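Local coordinates for xylose isomerase domain protein (Alicyclobacillus acidocaldarius subsp. acidocaldarius, PDB 3U0H) that is of unestablished function but adopts a xylose isomerase-like TIM barrel and may be an isomerase, at residues I117-L131 with T164-A176. Sequence-based numbering, arbitrary orientation.
Sequences ISQLARRIRQVAVEL and TFWEAIGAPNVGA. With EDO (1,2-ethanediol), chain E.
Two neighbouring outer TIM-barrel helices join where R125 of helix 113-131 donates two hydrogen bonds to the C-terminal carbonyls of helix 159-169. R125 NE meets I169 O at 2.8 Å in a nearly straight bond (170°), while R125 NH2 reaches A168 O at 2.9 Å along a more bent path (139°). Both acceptors lie near the guanidinium plane; a bend at chi3 turns the group's edge to them, and 1,2-ethanediol lies over one guanidinium face. The positive charge thus sits where the helix dipole would probably welcome it, just before G170 leaves the helix with positive phi. A leucine in place of R125 would probably leave the carbonyls of A168 and I169 without this donor pair and weaken the subunit interface, where R125 NH1 also bonds E167 O of the second subunit.

Deeper in, axes of segments 117-131 and 164-169 come within 8.7 Å, crossing at -71°, and F165 enters as a knob among I117, L120, A121 and I124. I124 splits its branches: CD1 meets the ring edge at F165 CE2 (3.8 Å), whereas CG2 touches I169 CD1. The short A121 and A168 side chains allow close approach, CB to CB at 3.8 Å. In the β/α barrel, the chain then turns from helix 159-169 through a type I turn, A171 to V174, into strand 174-179. Here N173 ND2 donates to A128 O at 3.1 Å, on the opposite face of that carbonyl from L131 N, and also bonds M136 O. N173 OD1, buried without a polar partner, rests against A128 CB, which V174 CG2 also touches.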
loop_
_atom_site.group_PDB
_atom_site.type_symbol
_atom_site.label_atom_id
_atom_site.label_comp_id
_atom_site.label_asym_id
_atom_site.label_seq_id
_atom_site.Cartn_x
_atom_site.Cartn_y
_atom_site.Cartn_z
ATOM N N ILE A 117 18.577 10.364 6.204
ATOM C CA ILE A 117 17.303 10.058 6.839
ATOM C C ILE A 117 16.327 9.502 5.823
ATOM O O ILE A 117 15.639 8.543 6.130
ATOM C CB ILE A 117 16.645 11.290 7.541
ATOM C CG1 ILE A 117 17.573 11.808 8.637
ATOM C CG2 ILE A 117 15.323 10.947 8.160
ATOM C CD1 ILE A 117 17.078 13.008 9.476
ATOM N N SER A 118 16.268 10.070 4.625
ATOM C CA SER A 118 15.321 9.587 3.629
ATOM C C SER A 118 15.647 8.150 3.146
ATOM O O SER A 118 14.728 7.300 3.042
ATOM C CB SER A 118 15.312 10.491 2.410
ATOM O OG SER A 118 14.996 11.818 2.742
ATOM N N GLN A 119 16.944 7.892 2.855
ATOM C CA GLN A 119 17.322 6.598 2.370
ATOM C C GLN A 119 17.066 5.576 3.489
ATOM O O GLN A 119 16.535 4.459 3.250
ATOM C CB GLN A 119 18.790 6.554 1.938
ATOM C CG GLN A 119 19.152 5.218 1.385
ATOM C CD GLN A 119 20.607 5.098 0.940
ATOM O OE1 GLN A 119 21.497 4.644 1.706
ATOM N NE2 GLN A 119 20.840 5.437 -0.291
ATOM N N LEU A 120 17.479 5.933 4.687
ATOM C CA LEU A 120 17.313 5.001 5.780
ATOM C C LEU A 120 15.778 4.678 6.021
ATOM O O LEU A 120 15.407 3.526 6.233
ATOM C CB LEU A 120 18.044 5.505 7.030
ATOM C CG LEU A 120 17.973 4.577 8.230
ATOM C CD1 LEU A 120 18.788 3.343 7.974
ATOM C CD2 LEU A 120 18.428 5.279 9.515
ATOM N N ALA A 121 14.912 5.690 5.940
ATOM C CA ALA A 121 13.439 5.504 6.078
ATOM C C ALA A 121 12.976 4.499 5.040
ATOM O O ALA A 121 12.236 3.548 5.346
ATOM C CB ALA A 121 12.659 6.815 5.905
ATOM N N ARG A 122 13.437 4.666 3.822
ATOM C CA ARG A 122 12.940 3.826 2.725
ATOM C C ARG A 122 13.414 2.372 2.828
ATOM O O ARG A 122 12.712 1.457 2.465
ATOM C CB ARG A 122 13.308 4.439 1.376
ATOM C CG ARG A 122 12.874 3.607 0.166
ATOM C CD ARG A 122 13.961 2.658 -0.321
ATOM N NE ARG A 122 15.257 3.276 -0.663
ATOM C CZ ARG A 122 16.351 2.602 -1.049
ATOM N NH1 ARG A 122 16.373 1.268 -1.108
ATOM N NH2 ARG A 122 17.443 3.278 -1.385
ATOM N N ARG A 123 14.626 2.158 3.293
ATOM C CA ARG A 123 15.198 0.798 3.369
ATOM C C ARG A 123 14.623 -0.021 4.533
ATOM O O ARG A 123 14.492 -1.235 4.450
ATOM C CB ARG A 123 16.726 0.893 3.516
ATOM C CG ARG A 123 17.447 1.314 2.255
ATOM C CD ARG A 123 18.953 1.349 2.434
ATOM N NE ARG A 123 19.672 1.536 1.189
ATOM C CZ ARG A 123 20.999 1.392 1.060
ATOM N NH1 ARG A 123 21.767 1.021 2.120
ATOM N NH2 ARG A 123 21.573 1.606 -0.117
ATOM N N ILE A 124 14.344 0.660 5.625
ATOM C CA ILE A 124 13.700 0.071 6.793
ATOM C C ILE A 124 12.284 -0.326 6.436
ATOM O O ILE A 124 11.813 -1.375 6.865
ATOM C CB ILE A 124 13.705 1.038 8.016
ATOM C CG1 ILE A 124 15.167 1.239 8.514
ATOM C CG2 ILE A 124 12.854 0.470 9.155
ATOM C CD1 ILE A 124 15.383 2.156 9.717
ATOM N N ARG A 125 11.622 0.506 5.631
ATOM C CA ARG A 125 10.281 0.238 5.110
ATOM C C ARG A 125 10.331 -1.043 4.269
ATOM O O ARG A 125 9.483 -1.944 4.417
ATOM C CB ARG A 125 9.804 1.429 4.264
ATOM C CG ARG A 125 8.470 1.238 3.589
ATOM C CD ARG A 125 8.235 2.338 2.512
ATOM N NE ARG A 125 8.500 3.643 3.084
ATOM C CZ ARG A 125 8.975 4.742 2.485
ATOM N NH1 ARG A 125 9.234 4.794 1.202
ATOM N NH2 ARG A 125 9.180 5.828 3.260
ATOM N N GLN A 126 11.284 -1.092 3.340
ATOM C CA GLN A 126 11.488 -2.292 2.508
ATOM C C GLN A 126 11.746 -3.524 3.395
ATOM O O GLN A 126 11.204 -4.584 3.155
ATOM C CB GLN A 126 12.596 -2.073 1.500
ATOM C CG GLN A 126 12.230 -1.144 0.337
ATOM C CD GLN A 126 13.402 -0.908 -0.625
ATOM O OE1 GLN A 126 14.519 -0.636 -0.216
ATOM N NE2 GLN A 126 13.143 -1.030 -1.891
ATOM N N VAL A 127 12.546 -3.385 4.430
ATOM C CA VAL A 127 12.789 -4.503 5.318
ATOM C C VAL A 127 11.489 -4.923 5.997
ATOM O O VAL A 127 11.162 -6.116 6.004
ATOM C CB VAL A 127 13.875 -4.171 6.316
ATOM C CG1 VAL A 127 13.944 -5.182 7.478
ATOM C CG2 VAL A 127 15.221 -4.113 5.593
ATOM N N ALA A 128 10.743 -3.952 6.519
ATOM C CA ALA A 128 9.524 -4.237 7.251
ATOM C C ALA A 128 8.513 -4.908 6.350
ATOM O O ALA A 128 7.845 -5.825 6.750
ATOM C CB ALA A 128 8.930 -2.947 7.771
ATOM N N VAL A 129 8.403 -4.437 5.124
ATOM C CA VAL A 129 7.525 -5.041 4.142
ATOM C C VAL A 129 7.878 -6.498 3.825
ATOM O O VAL A 129 6.962 -7.327 3.741
ATOM C CB VAL A 129 7.458 -4.217 2.842
ATOM C CG1 VAL A 129 6.762 -4.997 1.706
ATOM C CG2 VAL A 129 6.767 -2.883 3.127
ATOM N N GLU A 130 9.155 -6.858 3.728
ATOM C CA GLU A 130 9.506 -8.261 3.438
ATOM C C GLU A 130 9.046 -9.115 4.603
ATOM O O GLU A 130 8.883 -10.338 4.457
ATOM C CB GLU A 130 11.022 -8.491 3.226
ATOM C CG GLU A 130 11.559 -7.917 1.928
ATOM C CD GLU A 130 10.805 -8.483 0.749
ATOM O OE1 GLU A 130 10.645 -9.712 0.715
ATOM O OE2 GLU A 130 10.314 -7.721 -0.097
ATOM N N LEU A 131 8.810 -8.487 5.747
ATOM C CA LEU A 131 8.510 -9.298 6.950
ATOM C C LEU A 131 7.005 -9.409 7.258
ATOM O O LEU A 131 6.596 -10.193 8.109
ATOM C CB LEU A 131 9.302 -8.788 8.167
ATOM C CG LEU A 131 10.834 -8.936 8.120
ATOM C CD1 LEU A 131 11.418 -8.082 9.252
ATOM C CD2 LEU A 131 11.300 -10.383 8.305
ATOM N N THR A 164 8.648 9.872 15.844
ATOM C CA THR A 164 8.486 10.692 14.629
ATOM C C THR A 164 9.093 9.927 13.444
ATOM O O THR A 164 8.576 9.975 12.335
ATOM C CB THR A 164 9.106 12.074 14.744
ATOM O OG1 THR A 164 10.545 11.921 14.836
ATOM C CG2 THR A 164 8.561 12.805 16.024
ATOM N N PHE A 165 10.120 9.134 13.679
ATOM C CA PHE A 165 10.817 8.451 12.558
ATOM C C PHE A 165 9.947 7.340 11.982
ATOM O O PHE A 165 9.940 7.162 10.766
ATOM C CB PHE A 165 12.193 7.978 12.992
ATOM C CG PHE A 165 13.029 7.352 11.894
ATOM C CD1 PHE A 165 13.243 8.004 10.690
ATOM C CD2 PHE A 165 13.648 6.138 12.101
ATOM C CE1 PHE A 165 14.016 7.443 9.710
ATOM C CE2 PHE A 165 14.408 5.565 11.091
ATOM C CZ PHE A 165 14.597 6.224 9.900
ATOM N N TRP A 166 9.135 6.677 12.825
ATOM C CA TRP A 166 8.044 5.807 12.344
ATOM C C TRP A 166 7.190 6.390 11.253
ATOM O O TRP A 166 6.749 5.715 10.377
ATOM C CB TRP A 166 7.125 5.346 13.490
ATOM C CG TRP A 166 7.819 4.515 14.545
ATOM C CD1 TRP A 166 9.019 3.809 14.424
ATOM C CD2 TRP A 166 7.327 4.213 15.883
ATOM N NE1 TRP A 166 9.311 3.137 15.564
ATOM C CE2 TRP A 166 8.362 3.402 16.519
ATOM C CE3 TRP A 166 6.219 4.614 16.629
ATOM C CZ2 TRP A 166 8.243 2.943 17.830
ATOM C CZ3 TRP A 166 6.115 4.148 17.952
ATOM C CH2 TRP A 166 7.105 3.317 18.533
ATOM N N GLU A 167 6.917 7.652 11.291
ATOM C CA GLU A 167 6.095 8.273 10.256
ATOM C C GLU A 167 6.836 8.292 8.920
ATOM O O GLU A 167 6.249 8.125 7.900
ATOM C CB GLU A 167 5.773 9.718 10.664
ATOM C CG GLU A 167 4.959 9.880 11.957
ATOM C CD GLU A 167 4.673 11.360 12.327
ATOM O OE1 GLU A 167 4.506 12.225 11.416
ATOM O OE2 GLU A 167 4.620 11.655 13.556
ATOM N N ALA A 168 8.151 8.505 8.945
ATOM C CA ALA A 168 8.938 8.568 7.690
ATOM C C ALA A 168 8.874 7.197 7.024
ATOM O O ALA A 168 8.640 7.075 5.826
ATOM C CB ALA A 168 10.394 8.991 7.980
ATOM N N ILE A 169 9.043 6.166 7.858
ATOM C CA ILE A 169 9.121 4.786 7.413
ATOM C C ILE A 169 7.753 4.364 6.841
ATOM O O ILE A 169 7.686 3.735 5.798
ATOM C CB ILE A 169 9.530 3.810 8.591
ATOM C CG1 ILE A 169 10.920 4.170 9.207
ATOM C CG2 ILE A 169 9.467 2.365 8.084
ATOM C CD1 ILE A 169 11.286 3.497 10.573
ATOM N N GLY A 170 6.690 4.641 7.576
ATOM C CA GLY A 170 5.324 4.381 7.159
ATOM C C GLY A 170 4.970 2.931 6.968
ATOM O O GLY A 170 4.274 2.611 6.026
ATOM N N ALA A 171 5.476 2.055 7.848
ATOM C CA ALA A 171 5.226 0.614 7.771
ATOM C C ALA A 171 4.561 0.287 9.055
ATOM O O ALA A 171 5.011 0.718 10.131
ATOM C CB ALA A 171 6.504 -0.223 7.640
ATOM N N PRO A 172 3.517 -0.528 8.990
ATOM C CA PRO A 172 2.679 -0.750 10.185
ATOM C C PRO A 172 3.317 -1.682 11.254
ATOM O O PRO A 172 2.966 -1.614 12.424
ATOM C CB PRO A 172 1.422 -1.370 9.592
ATOM C CG PRO A 172 1.870 -2.083 8.303
ATOM C CD PRO A 172 3.148 -1.409 7.854
ATOM N N ASN A 173 4.319 -2.466 10.881
ATOM C CA ASN A 173 4.936 -3.408 11.796
ATOM C C ASN A 173 6.266 -2.953 12.362
ATOM O O ASN A 173 7.117 -3.838 12.664
ATOM C CB ASN A 173 5.145 -4.815 11.135
ATOM C CG ASN A 173 6.023 -4.767 9.901
ATOM O OD1 ASN A 173 5.996 -3.790 9.176
ATOM N ND2 ASN A 173 6.746 -5.832 9.623
ATOM N N VAL A 174 6.456 -1.639 12.552
ATOM C CA VAL A 174 7.733 -1.108 13.076
ATOM C C VAL A 174 7.538 -0.476 14.423
ATOM O O VAL A 174 6.667 0.365 14.589
ATOM C CB VAL A 174 8.440 -0.124 12.107
ATOM C CG1 VAL A 174 9.770 0.405 12.660
ATOM C CG2 VAL A 174 8.724 -0.860 10.802
ATOM N N GLY A 175 8.358 -0.923 15.394
ATOM C CA GLY A 175 8.278 -0.421 16.755
ATOM C C GLY A 175 9.638 -0.182 17.374
ATOM O O GLY A 175 10.564 0.226 16.701
ATOM N N ALA A 176 9.743 -0.482 18.648
ATOM C CA ALA A 176 10.916 -0.175 19.382
ATOM C C ALA A 176 11.573 -1.420 20.004
ATOM O O ALA A 176 10.919 -2.351 20.483
ATOM C CB ALA A 176 10.575 0.897 20.468
HETATM C C1 EDO E . 5.195 4.671 2.133
HETATM O O1 EDO E . 4.661 4.414 0.845
HETATM C C2 EDO E . 4.779 3.574 3.102
HETATM O O2 EDO E . 3.592 3.999 3.752
#